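Local structure of UDP-N-acetylglucosamine pyrophosphorylase (Entamoeba histolytica, 3OC9) at residues A[74-79]-A[92-97]; A[193-198]-A[383-388]; A[224-229]-A[233-238]; A[256-261]-A[322-327]. The protein probably catalyses the transfer of a uridylyl group from UTP to N-acetyl-alpha-D-glucosamine 1-phosphate, giving UDP-N-acetyl-alpha-D-glucosamine and diphosphate. One frame throughout, in Å; residues are numbered along the deposited sequence.

Contact 1. Residues A[74-79]-A[92-97]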
# COMPACT_ATOMS: atom_id res chain seq x y z
N GLU A 74 -3.17 -13.19 6.41
CA GLU A 74 -3.89 -14.29 5.74
C GLU A 74 -3.59 -14.37 4.22
O GLU A 74 -3.43 -15.48 3.66
CB GLU A 74 -5.40 -14.21 6.03
CG GLU A 74 -5.75 -14.57 7.51
CD GLU A 74 -7.25 -14.51 7.84
OE1 GLU A 74 -8.05 -13.99 7.03
OE2 GLU A 74 -7.62 -14.96 8.95
N ARG A 75 -3.47 -13.21 3.57
CA ARG A 75 -3.05 -13.18 2.16
C ARG A 75 -1.62 -13.73 1.96
O ARG A 75 -1.38 -14.48 1.01
CB ARG A 75 -3.25 -11.76 1.57
CG ARG A 75 -2.89 -11.63 0.08
CD ARG A 75 -3.78 -10.60 -0.64
NE ARG A 75 -5.07 -11.16 -1.00
CZ ARG A 75 -6.12 -10.48 -1.44
NH1 ARG A 75 -7.23 -11.15 -1.71
NH2 ARG A 75 -6.10 -9.15 -1.61
N LEU A 76 -0.67 -13.38 2.84
CA LEU A 76 0.68 -13.95 2.77
C LEU A 76 0.67 -15.49 2.94
O LEU A 76 1.37 -16.22 2.21
CB LEU A 76 1.65 -13.29 3.78
CG LEU A 76 1.97 -11.79 3.58
CD1 LEU A 76 2.95 -11.30 4.69
CD2 LEU A 76 2.58 -11.52 2.19
N LEU A 77 -0.12 -15.99 3.90
CA LEU A 77 -0.29 -17.45 4.07
C LEU A 77 -0.81 -18.16 2.79
O LEU A 77 -0.31 -19.24 2.41
CB LEU A 77 -1.17 -17.78 5.29
CG LEU A 77 -0.53 -17.56 6.68
CD1 LEU A 77 -1.60 -17.62 7.75
CD2 LEU A 77 0.60 -18.56 7.00
N ARG A 78 -1.76 -17.53 2.09
CA ARG A 78 -2.33 -18.12 0.84
C ARG A 78 -1.35 -18.10 -0.34
O ARG A 78 -1.27 -19.07 -1.11
CB ARG A 78 -3.65 -17.42 0.48
CG ARG A 78 -4.33 -17.90 -0.83
CD ARG A 78 -4.66 -19.41 -0.79
NE ARG A 78 -5.46 -19.83 -1.94
CZ ARG A 78 -5.71 -21.10 -2.26
NH1 ARG A 78 -5.21 -22.09 -1.52
NH2 ARG A 78 -6.47 -21.39 -3.31
N LEU A 79 -0.62 -16.98 -0.49
CA LEU A 79 0.45 -16.86 -1.48
C LEU A 79 1.56 -17.89 -1.27
O LEU A 79 2.02 -18.52 -2.24
CB LEU A 79 1.02 -15.42 -1.49
CG LEU A 79 0.08 -14.36 -2.10
CD1 LEU A 79 0.55 -12.94 -1.73
CD2 LEU A 79 0.01 -14.53 -3.64
N VAL A 92 7.98 -22.63 2.23
CA VAL A 92 8.07 -21.38 1.45
C VAL A 92 7.80 -20.19 2.39
O VAL A 92 6.79 -20.20 3.11
CB VAL A 92 7.08 -21.42 0.25
CG1 VAL A 92 6.93 -20.02 -0.42
CG2 VAL A 92 7.53 -22.45 -0.79
N MET A 93 8.69 -19.19 2.37
CA MET A 93 8.59 -18.04 3.31
C MET A 93 8.66 -16.67 2.61
O MET A 93 9.58 -16.44 1.83
CB MET A 93 9.67 -18.14 4.42
CG MET A 93 9.58 -17.08 5.54
SD MET A 93 10.60 -17.39 7.02
CE MET A 93 9.67 -18.69 7.80
N ILE A 94 7.68 -15.80 2.88
CA ILE A 94 7.74 -14.36 2.49
C ILE A 94 8.04 -13.46 3.71
O ILE A 94 7.19 -13.31 4.58
CB ILE A 94 6.40 -13.88 1.80
CG1 ILE A 94 6.06 -14.73 0.57
CG2 ILE A 94 6.50 -12.36 1.41
CD1 ILE A 94 4.59 -14.49 0.04
N HIS A 95 9.24 -12.87 3.79
CA HIS A 95 9.59 -11.95 4.89
C HIS A 95 8.81 -10.60 4.75
O HIS A 95 8.61 -10.12 3.63
CB HIS A 95 11.13 -11.74 4.96
CG HIS A 95 11.87 -12.93 5.53
ND1 HIS A 95 12.02 -13.13 6.88
CD2 HIS A 95 12.46 -13.99 4.92
CE1 HIS A 95 12.69 -14.25 7.09
NE2 HIS A 95 12.95 -14.81 5.92
N TRP A 96 8.38 -10.02 5.89
CA TRP A 96 7.54 -8.80 5.96
C TRP A 96 8.22 -7.74 6.84
O TRP A 96 8.43 -7.99 8.04
CB TRP A 96 6.14 -9.16 6.52
CG TRP A 96 5.09 -8.04 6.63
CD1 TRP A 96 5.18 -6.74 6.15
CD2 TRP A 96 3.80 -8.13 7.26
NE1 TRP A 96 4.01 -6.04 6.45
CE2 TRP A 96 3.16 -6.87 7.13
CE3 TRP A 96 3.12 -9.17 7.93
CZ2 TRP A 96 1.87 -6.61 7.64
CZ3 TRP A 96 1.82 -8.92 8.43
CH2 TRP A 96 1.21 -7.65 8.28
N PHE A 97 8.57 -6.59 6.24
CA PHE A 97 9.27 -5.49 6.95
C PHE A 97 8.24 -4.37 7.21
O PHE A 97 7.64 -3.84 6.26
CB PHE A 97 10.49 -5.02 6.11
CG PHE A 97 11.44 -6.15 5.76
CD1 PHE A 97 12.37 -6.63 6.71
CD2 PHE A 97 11.40 -6.76 4.50
CE1 PHE A 97 13.23 -7.71 6.41
CE2 PHE A 97 12.27 -7.83 4.18
CZ PHE A 97 13.19 -8.30 5.15
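Leu76 and Ile94 carry most of this buried apolar contact, in which a helix lies against the entrance to a strand. The two branches of Leu76 divide the work. CD2 lies 4.1 Å from Ile94 CG2, the two side chains crossing at a slant, while CD1 reaches the indole of Trp96, approaching obliquely with its closest atom CE3 3.9 Å away. Ile94 uses both arms as well. With chi1 at -57° its CG2 stands opposite the backbone N and faces Leu76, and CG1 carries CD1 over to the next turn of the helix, where it meets Leu79 CB at 4.0 Å. Ile94 therefore sits against side chains one helical turn apart.

No hydrogen bond joins the two segments. Trp96 NE1 donates to Thr40 OG1, which fixes the far side of the indole. The backbone of Ile94 is held at both ends, its N by Gln80 OE1 and its O by Gln124 NE2.

Helix 68-87 lies in the connection between strands 36-41 and 95-100, which pair in parallel, a beta-alpha-beta crossover in the large mixed sheet. Leu76 lays the helix against Trp96 of that sheet, and Leu79 packs on Ile94 in the lead-in to the strand. Trp96 also rests on Leu38, and strand 125-134 continues the sheet beyond strand 95-100.

Contact 2. Residues A[193-198]-A[383-388]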
# COMPACT_ATOMS: atom_id res chain seq x y z
N ASP A 193 -0.84 -7.42 -2.27
CA ASP A 193 0.42 -7.70 -1.54
C ASP A 193 1.51 -8.17 -2.51
O ASP A 193 1.74 -7.48 -3.52
CB ASP A 193 0.17 -8.62 -0.31
CG ASP A 193 -0.76 -7.96 0.74
OD1 ASP A 193 -0.62 -6.74 0.98
OD2 ASP A 193 -1.63 -8.63 1.34
N VAL A 194 2.17 -9.32 -2.27
CA VAL A 194 3.24 -9.81 -3.19
C VAL A 194 2.61 -10.53 -4.41
O VAL A 194 2.58 -11.76 -4.50
CB VAL A 194 4.34 -10.66 -2.43
CG1 VAL A 194 5.51 -11.08 -3.37
CG2 VAL A 194 4.90 -9.91 -1.22
N ASP A 195 2.09 -9.72 -5.35
CA ASP A 195 1.26 -10.19 -6.49
C ASP A 195 2.13 -11.00 -7.48
O ASP A 195 3.01 -10.41 -8.11
CB ASP A 195 0.63 -8.95 -7.19
CG ASP A 195 -0.23 -9.29 -8.42
OD1 ASP A 195 -0.49 -10.48 -8.66
OD2 ASP A 195 -0.64 -8.35 -9.17
N PRO A 196 1.89 -12.33 -7.65
CA PRO A 196 2.75 -13.10 -8.58
C PRO A 196 2.77 -12.54 -10.02
O PRO A 196 3.81 -12.64 -10.70
CB PRO A 196 2.16 -14.53 -8.55
CG PRO A 196 1.20 -14.56 -7.42
CD PRO A 196 0.88 -13.16 -6.97
N ASN A 197 1.63 -12.00 -10.48
CA ASN A 197 1.54 -11.35 -11.83
C ASN A 197 2.58 -10.23 -11.99
O ASN A 197 3.27 -10.12 -13.03
CB ASN A 197 0.12 -10.78 -12.10
CG ASN A 197 -0.98 -11.85 -12.06
OD1 ASN A 197 -1.10 -12.66 -12.98
ND2 ASN A 197 -1.79 -11.84 -10.99
N MET A 198 2.70 -9.41 -10.94
CA MET A 198 3.61 -8.24 -10.95
C MET A 198 5.10 -8.65 -10.79
O MET A 198 5.99 -8.09 -11.46
CB MET A 198 3.13 -7.25 -9.84
CG MET A 198 3.97 -5.99 -9.64
SD MET A 198 3.38 -5.12 -8.14
CE MET A 198 4.07 -3.51 -8.48
N LYS A 383 -8.50 -18.39 2.07
CA LYS A 383 -9.10 -19.42 1.18
C LYS A 383 -8.92 -19.27 -0.35
O LYS A 383 -8.90 -20.28 -1.07
CB LYS A 383 -10.59 -19.57 1.49
CG LYS A 383 -10.91 -19.96 2.94
CD LYS A 383 -10.53 -21.40 3.27
CE LYS A 383 -11.55 -22.39 2.73
NZ LYS A 383 -11.19 -23.79 3.12
N SER A 384 -8.83 -18.03 -0.86
CA SER A 384 -8.70 -17.78 -2.31
C SER A 384 -7.96 -16.43 -2.51
O SER A 384 -8.21 -15.47 -1.78
CB SER A 384 -10.08 -17.78 -3.00
OG SER A 384 -10.00 -17.91 -4.43
N PHE A 385 -7.04 -16.40 -3.48
CA PHE A 385 -6.31 -15.17 -3.86
C PHE A 385 -7.08 -14.40 -4.94
O PHE A 385 -7.45 -13.22 -4.74
CB PHE A 385 -4.87 -15.55 -4.30
CG PHE A 385 -4.06 -14.39 -4.88
CD1 PHE A 385 -3.70 -13.29 -4.10
CD2 PHE A 385 -3.65 -14.42 -6.22
CE1 PHE A 385 -2.93 -12.22 -4.64
CE2 PHE A 385 -2.88 -13.36 -6.77
CZ PHE A 385 -2.54 -12.26 -5.97
N GLU A 386 -7.29 -15.04 -6.09
CA GLU A 386 -8.21 -14.54 -7.14
C GLU A 386 -9.41 -15.53 -7.10
O GLU A 386 -10.02 -15.67 -6.02
CB GLU A 386 -7.51 -14.43 -8.51
CG GLU A 386 -6.36 -13.36 -8.48
CD GLU A 386 -5.28 -13.49 -9.57
OE1 GLU A 386 -5.08 -14.59 -10.14
OE2 GLU A 386 -4.61 -12.46 -9.84
N GLU A 387 -9.72 -16.22 -8.19
CA GLU A 387 -10.83 -17.22 -8.18
C GLU A 387 -10.40 -18.70 -8.01
O GLU A 387 -11.25 -19.63 -7.99
CB GLU A 387 -11.74 -17.04 -9.43
CG GLU A 387 -11.27 -17.71 -10.73
CD GLU A 387 -10.17 -16.95 -11.49
OE1 GLU A 387 -9.47 -16.08 -10.92
OE2 GLU A 387 -10.01 -17.24 -12.70
N GLU A 388 -9.09 -18.92 -7.87
CA GLU A 388 -8.53 -20.29 -7.95
C GLU A 388 -8.92 -21.24 -6.80
O GLU A 388 -8.82 -22.48 -6.95
CB GLU A 388 -7.00 -20.25 -8.17
CG GLU A 388 -6.12 -20.12 -6.90
CD GLU A 388 -6.34 -18.81 -6.14
OE1 GLU A 388 -6.49 -17.75 -6.79
OE2 GLU A 388 -6.37 -18.85 -4.89
O HOH W 1 -3.87 -14.46 -12.62
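Phe385 pushes the end of its ring against Pro196, the first residue of helix 196-204, whose N-cap is Asp195. The closest approach is Pro196 CD to Phe385 CZ, 3.7 Å, coming in obliquely to the ring. The phenyl group reaches this far because its CG stands opposite the backbone N (chi1 173°). At the rim, near the ring plane, Asp195 OD1 lies 3.8 Å from Phe385 CZ, so the hydrocarbon edge faces a carboxylate oxygen.

That oxygen is also the capping group. Asn197 N donates to Asp195 OD1 at 3.2 Å from well above the carboxylate plane, and Asn197 ND2 reaches the syn lone pair of the same OD1 at 3.0 Å. The other oxygen, OD2, forms a salt bridge with Lys212, which probably steadies the negative charge of the cap.

Across the contact Asn197 ND2 makes a second, weak bond to Glu386 OE2 (3.1 Å, 132° at the hydrogen), with amide and carboxylate nearly coplanar. The amide thus stands between two acidic side chains; Lys192 forms a salt bridge with Glu386 OE2 and probably offsets its charge. The loop 383-388 is folded on itself by Glu388, whose two oxygens use their syn lone pairs for successive backbone groups: Phe385 N to OE2 at 2.9 Å, almost straight at 177°, and Glu386 N to OE1. One water completes the bridge, donating to Glu386 OE1 at 2.8 Å and only weakly to Asn197 OD1.

Contact 3. Residues A[224-229]-A[233-238]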
# COMPACT_ATOMS: atom_id res chain seq x y z
N GLY A 224 -2.29 12.11 -7.98
CA GLY A 224 -1.08 12.58 -8.70
C GLY A 224 -0.84 11.79 -9.99
O GLY A 224 -1.27 10.63 -10.10
N VAL A 225 -0.15 12.40 -10.98
CA VAL A 225 0.02 11.77 -12.30
C VAL A 225 1.50 11.69 -12.76
O VAL A 225 2.30 12.56 -12.41
CB VAL A 225 -0.82 12.46 -13.46
CG1 VAL A 225 -2.34 12.47 -13.13
CG2 VAL A 225 -0.33 13.87 -13.76
N LEU A 226 1.84 10.67 -13.56
CA LEU A 226 3.24 10.51 -14.05
C LEU A 226 3.54 11.41 -15.26
O LEU A 226 2.68 11.60 -16.14
CB LEU A 226 3.53 9.05 -14.46
CG LEU A 226 3.25 7.97 -13.40
CD1 LEU A 226 3.63 6.60 -13.94
CD2 LEU A 226 4.00 8.23 -12.07
N VAL A 227 4.78 11.92 -15.29
CA VAL A 227 5.29 12.71 -16.41
C VAL A 227 6.72 12.22 -16.75
O VAL A 227 7.33 11.54 -15.94
CB VAL A 227 5.32 14.26 -16.10
CG1 VAL A 227 3.92 14.81 -15.71
CG2 VAL A 227 6.36 14.58 -15.02
N LYS A 228 7.22 12.57 -17.94
CA LYS A 228 8.60 12.26 -18.33
C LYS A 228 9.38 13.57 -18.56
O LYS A 228 8.87 14.48 -19.23
CB LYS A 228 8.61 11.39 -19.61
CG LYS A 228 9.97 10.78 -19.95
CD LYS A 228 9.95 10.01 -21.28
CE LYS A 228 9.44 8.59 -21.12
NZ LYS A 228 9.61 7.81 -22.39
N GLU A 229 10.59 13.66 -17.99
CA GLU A 229 11.48 14.82 -18.16
C GLU A 229 12.92 14.34 -18.43
O GLU A 229 13.51 13.65 -17.60
CB GLU A 229 11.45 15.69 -16.90
CG GLU A 229 12.23 17.02 -16.99
CD GLU A 229 11.96 17.98 -15.83
OE1 GLU A 229 11.26 17.63 -14.86
OE2 GLU A 229 12.45 19.13 -15.90
N ILE A 233 11.32 9.37 -15.18
CA ILE A 233 9.93 9.44 -14.68
C ILE A 233 9.80 10.19 -13.35
O ILE A 233 10.62 9.99 -12.45
CB ILE A 233 9.33 7.99 -14.51
CG1 ILE A 233 9.35 7.22 -15.83
CG2 ILE A 233 7.91 8.02 -13.88
CD1 ILE A 233 8.44 7.82 -16.94
N LYS A 234 8.77 11.06 -13.23
CA LYS A 234 8.45 11.84 -12.03
C LYS A 234 6.94 11.85 -11.74
O LYS A 234 6.12 11.61 -12.65
CB LYS A 234 8.94 13.32 -12.16
CG LYS A 234 10.47 13.51 -12.18
CD LYS A 234 10.91 14.98 -12.49
CE LYS A 234 12.43 15.06 -12.75
NZ LYS A 234 12.99 16.49 -12.68
N VAL A 235 6.57 12.10 -10.47
CA VAL A 235 5.16 12.38 -10.08
C VAL A 235 4.91 13.88 -9.95
O VAL A 235 5.72 14.60 -9.30
CB VAL A 235 4.76 11.67 -8.73
CG1 VAL A 235 3.38 12.11 -8.24
CG2 VAL A 235 4.81 10.14 -8.88
N VAL A 236 3.82 14.36 -10.56
CA VAL A 236 3.27 15.71 -10.28
C VAL A 236 2.02 15.57 -9.38
O VAL A 236 1.05 14.94 -9.78
CB VAL A 236 2.97 16.49 -11.60
CG1 VAL A 236 2.23 17.83 -11.32
CG2 VAL A 236 4.26 16.76 -12.39
N GLU A 237 2.06 16.14 -8.17
CA GLU A 237 0.92 16.06 -7.22
C GLU A 237 -0.29 16.87 -7.71
O GLU A 237 -0.13 17.83 -8.48
CB GLU A 237 1.33 16.52 -5.81
CG GLU A 237 2.49 15.73 -5.18
CD GLU A 237 2.78 16.16 -3.74
OE1 GLU A 237 3.75 16.91 -3.52
OE2 GLU A 237 2.02 15.76 -2.84
N TYR A 238 -1.48 16.49 -7.24
CA TYR A 238 -2.73 17.08 -7.74
C TYR A 238 -2.74 18.60 -7.60
O TYR A 238 -3.22 19.32 -8.49
CB TYR A 238 -3.95 16.46 -7.02
CG TYR A 238 -5.25 17.15 -7.38
CD1 TYR A 238 -5.92 16.83 -8.55
CD2 TYR A 238 -5.79 18.13 -6.54
CE1 TYR A 238 -7.12 17.47 -8.89
CE2 TYR A 238 -6.97 18.77 -6.87
CZ TYR A 238 -7.64 18.43 -8.04
OH TYR A 238 -8.82 19.07 -8.37
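Lys234 NZ and Glu229 OE1 form a salt bridge of 3.0 Å between the two strands of a beta hairpin. Both chains are extended beyond CG, and the ammonium group comes down on OE1 from above the carboxylate plane, about 70° out of it.

Four backbone hydrogen bonds follow, in two reciprocal pairs. Val225 and Val236 exchange bonds, the straighter being Val236 N to Val225 O (3.0 Å, 174°). Val227 and Lys234 do the same, with Val227 N 3.0 Å from Lys234 O. Leu226 with Val235 and Lys228 with Ile233 are the non-hydrogen-bonded pairs in this antiparallel ladder, and the CA of Leu226 adds a CA-H...O contact to Lys234 O.

Side chains alternate between the faces. Leu226 CD2 packs on Val235 CG2 at 3.8 Å, on the face that also carries Ile233. On the other face Val227 CG1 lies 3.9 Å from Val236 CG2, the two valines crossing at about a right angle.

Strand 225-229 is also held on its other side: the backbones of Gly224 and Leu226 bond to His260 and Cys258 of strand 258-261, and that of Lys228 bonds to Gln8 in the N-terminal loop.

Contact 4. Residues A[256-261]-A[322-327]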
# COMPACT_ATOMS: atom_id res chain seq x y z
N TYR A 256 -2.17 12.93 -20.12
CA TYR A 256 -1.48 12.50 -18.89
C TYR A 256 -2.47 11.74 -17.98
O TYR A 256 -3.10 12.31 -17.08
CB TYR A 256 -0.88 13.72 -18.17
CG TYR A 256 0.24 14.40 -18.97
CD1 TYR A 256 1.58 14.03 -18.78
CD2 TYR A 256 -0.05 15.39 -19.91
CE1 TYR A 256 2.61 14.64 -19.54
CE2 TYR A 256 0.97 16.01 -20.67
CZ TYR A 256 2.30 15.63 -20.46
OH TYR A 256 3.30 16.24 -21.20
N ASN A 257 -2.59 10.44 -18.25
CA ASN A 257 -3.64 9.59 -17.64
C ASN A 257 -3.15 8.55 -16.61
O ASN A 257 -3.94 7.72 -16.13
CB ASN A 257 -4.49 8.90 -18.74
CG ASN A 257 -3.70 7.87 -19.57
OD1 ASN A 257 -2.46 7.80 -19.51
ND2 ASN A 257 -4.43 7.06 -20.34
N CYS A 258 -1.86 8.60 -16.26
CA CYS A 258 -1.28 7.59 -15.34
C CYS A 258 -1.41 8.00 -13.86
O CYS A 258 -0.51 8.66 -13.30
CB CYS A 258 0.20 7.31 -15.72
SG CYS A 258 0.44 6.45 -17.34
N GLY A 259 -2.52 7.61 -13.21
CA GLY A 259 -2.76 7.93 -11.79
C GLY A 259 -1.93 7.07 -10.82
O GLY A 259 -2.14 5.86 -10.74
N HIS A 260 -1.03 7.71 -10.05
CA HIS A 260 -0.14 6.96 -9.11
C HIS A 260 -0.89 6.54 -7.84
O HIS A 260 -1.40 7.40 -7.11
CB HIS A 260 1.09 7.84 -8.73
CG HIS A 260 1.95 7.27 -7.63
ND1 HIS A 260 2.10 7.89 -6.41
CD2 HIS A 260 2.70 6.14 -7.58
CE1 HIS A 260 2.89 7.15 -5.64
NE2 HIS A 260 3.28 6.09 -6.33
N ILE A 261 -0.97 5.24 -7.56
CA ILE A 261 -1.79 4.78 -6.41
C ILE A 261 -1.01 4.08 -5.27
O ILE A 261 -1.61 3.43 -4.40
CB ILE A 261 -3.04 3.92 -6.83
CG1 ILE A 261 -2.68 2.91 -7.90
CG2 ILE A 261 -4.27 4.82 -7.23
CD1 ILE A 261 -1.92 1.74 -7.35
N VAL A 322 12.20 1.46 -15.96
CA VAL A 322 10.90 1.56 -15.23
C VAL A 322 9.76 1.00 -16.09
O VAL A 322 9.64 1.36 -17.28
CB VAL A 322 10.56 3.05 -14.88
CG1 VAL A 322 9.16 3.19 -14.21
CG2 VAL A 322 11.66 3.71 -14.01
N SER A 323 8.95 0.10 -15.53
CA SER A 323 7.74 -0.38 -16.22
C SER A 323 6.45 0.15 -15.54
O SER A 323 6.45 0.40 -14.31
CB SER A 323 7.77 -1.93 -16.33
OG SER A 323 7.82 -2.57 -15.06
N ILE A 324 5.39 0.35 -16.34
CA ILE A 324 4.10 0.91 -15.88
C ILE A 324 2.98 -0.15 -16.07
O ILE A 324 2.72 -0.59 -17.21
CB ILE A 324 3.73 2.24 -16.64
CG1 ILE A 324 4.92 3.23 -16.65
CG2 ILE A 324 2.45 2.91 -16.07
CD1 ILE A 324 5.48 3.58 -15.26
N PHE A 325 2.35 -0.56 -14.97
CA PHE A 325 1.38 -1.71 -14.90
C PHE A 325 -0.04 -1.21 -14.59
O PHE A 325 -0.31 -0.75 -13.45
CB PHE A 325 1.93 -2.67 -13.79
CG PHE A 325 1.23 -4.04 -13.66
CD1 PHE A 325 -0.09 -4.16 -13.24
CD2 PHE A 325 1.98 -5.22 -13.84
CE1 PHE A 325 -0.69 -5.43 -13.05
CE2 PHE A 325 1.40 -6.49 -13.66
CZ PHE A 325 0.05 -6.59 -13.27
N GLU A 326 -0.97 -1.29 -15.55
CA GLU A 326 -2.37 -0.85 -15.28
C GLU A 326 -3.19 -1.84 -14.43
O GLU A 326 -3.23 -3.04 -14.75
CB GLU A 326 -3.13 -0.59 -16.62
CG GLU A 326 -4.59 -0.03 -16.40
CD GLU A 326 -5.47 0.04 -17.66
OE1 GLU A 326 -5.03 -0.37 -18.77
OE2 GLU A 326 -6.63 0.51 -17.54
N ILE A 327 -3.86 -1.34 -13.37
CA ILE A 327 -4.85 -2.15 -12.60
C ILE A 327 -6.28 -1.62 -12.78
O ILE A 327 -6.48 -0.45 -13.09
CB ILE A 327 -4.49 -2.23 -11.08
CG1 ILE A 327 -4.47 -0.82 -10.45
CG2 ILE A 327 -3.12 -2.95 -10.92
CD1 ILE A 327 -4.70 -0.79 -8.91
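Cys258 with Ile324 and Ile261 with Ile327 meet without any flat group between them; the rings of both segments serve other neighbours. Tyr256 lies among Pro9, Leu245 and Val227, and Phe325 turns to Val19. His260 takes no part, its NE2 being hydrogen-bonded to Asn264 ND2.

What remains across the contact is a pair of separate apolar touches with only 101 Å² buried in all. In the first, the sulfur of Cys258 faces a methyl group: SG lies 4.3 Å from Ile324 CG2. Ile324 was modelled in two conformers, so the detail of this touch is less certain than its place. In the second, Ile261 and Ile327 reach toward each other tip to tip, CD1 to CD1, at 4.1 Å. Each isoleucine has its CG1 in the crowded position between the backbone N and the carbonyl carbon (chi1 44° in Ile261 and 60° in Ile327), and from there the chains bring the two CD1 methyls together.

No hydrogen bond links the segments. The CA atoms stay 8.5 Å apart even for Cys258 and Glu326, and the touching parts run at 63° to each other.

Both strands belong to the large mixed sheet and are joined through strand 209-215, which is antiparallel to strand 258-261 and parallel to strand 322-326. Ile12 also touches Cys258, while Leu226 of strand 225-229 packs on both Cys258 and Ile324, so the hairpin and the N-terminal loop also border this contact.

How the contacts relate
Along the chain contact 1 comes first; contact 2 then spans from 193-198 to 383-388, and contacts 3 and 4 fall in order between its two segments. Contacts 1 and 4 meet the large mixed sheet at well-separated places, their centres about 25 Å apart. Contact 2 lies between them: Arg78 of helix 68-87 forms a salt bridge with Glu388, and Met198 packs on Phe325. The loop 383-388, before the last strands, thus packs near helices 68-87 and 196-204. Contacts 3 and 4, centres about 10 Å apart, are neighbours through backbone bonds of strand 258-261; the centres of contacts 3 and 1 are about 32 Å apart. The sheet with its crossover belongs to a UDPGP type 1 family chain of the GT-A clan.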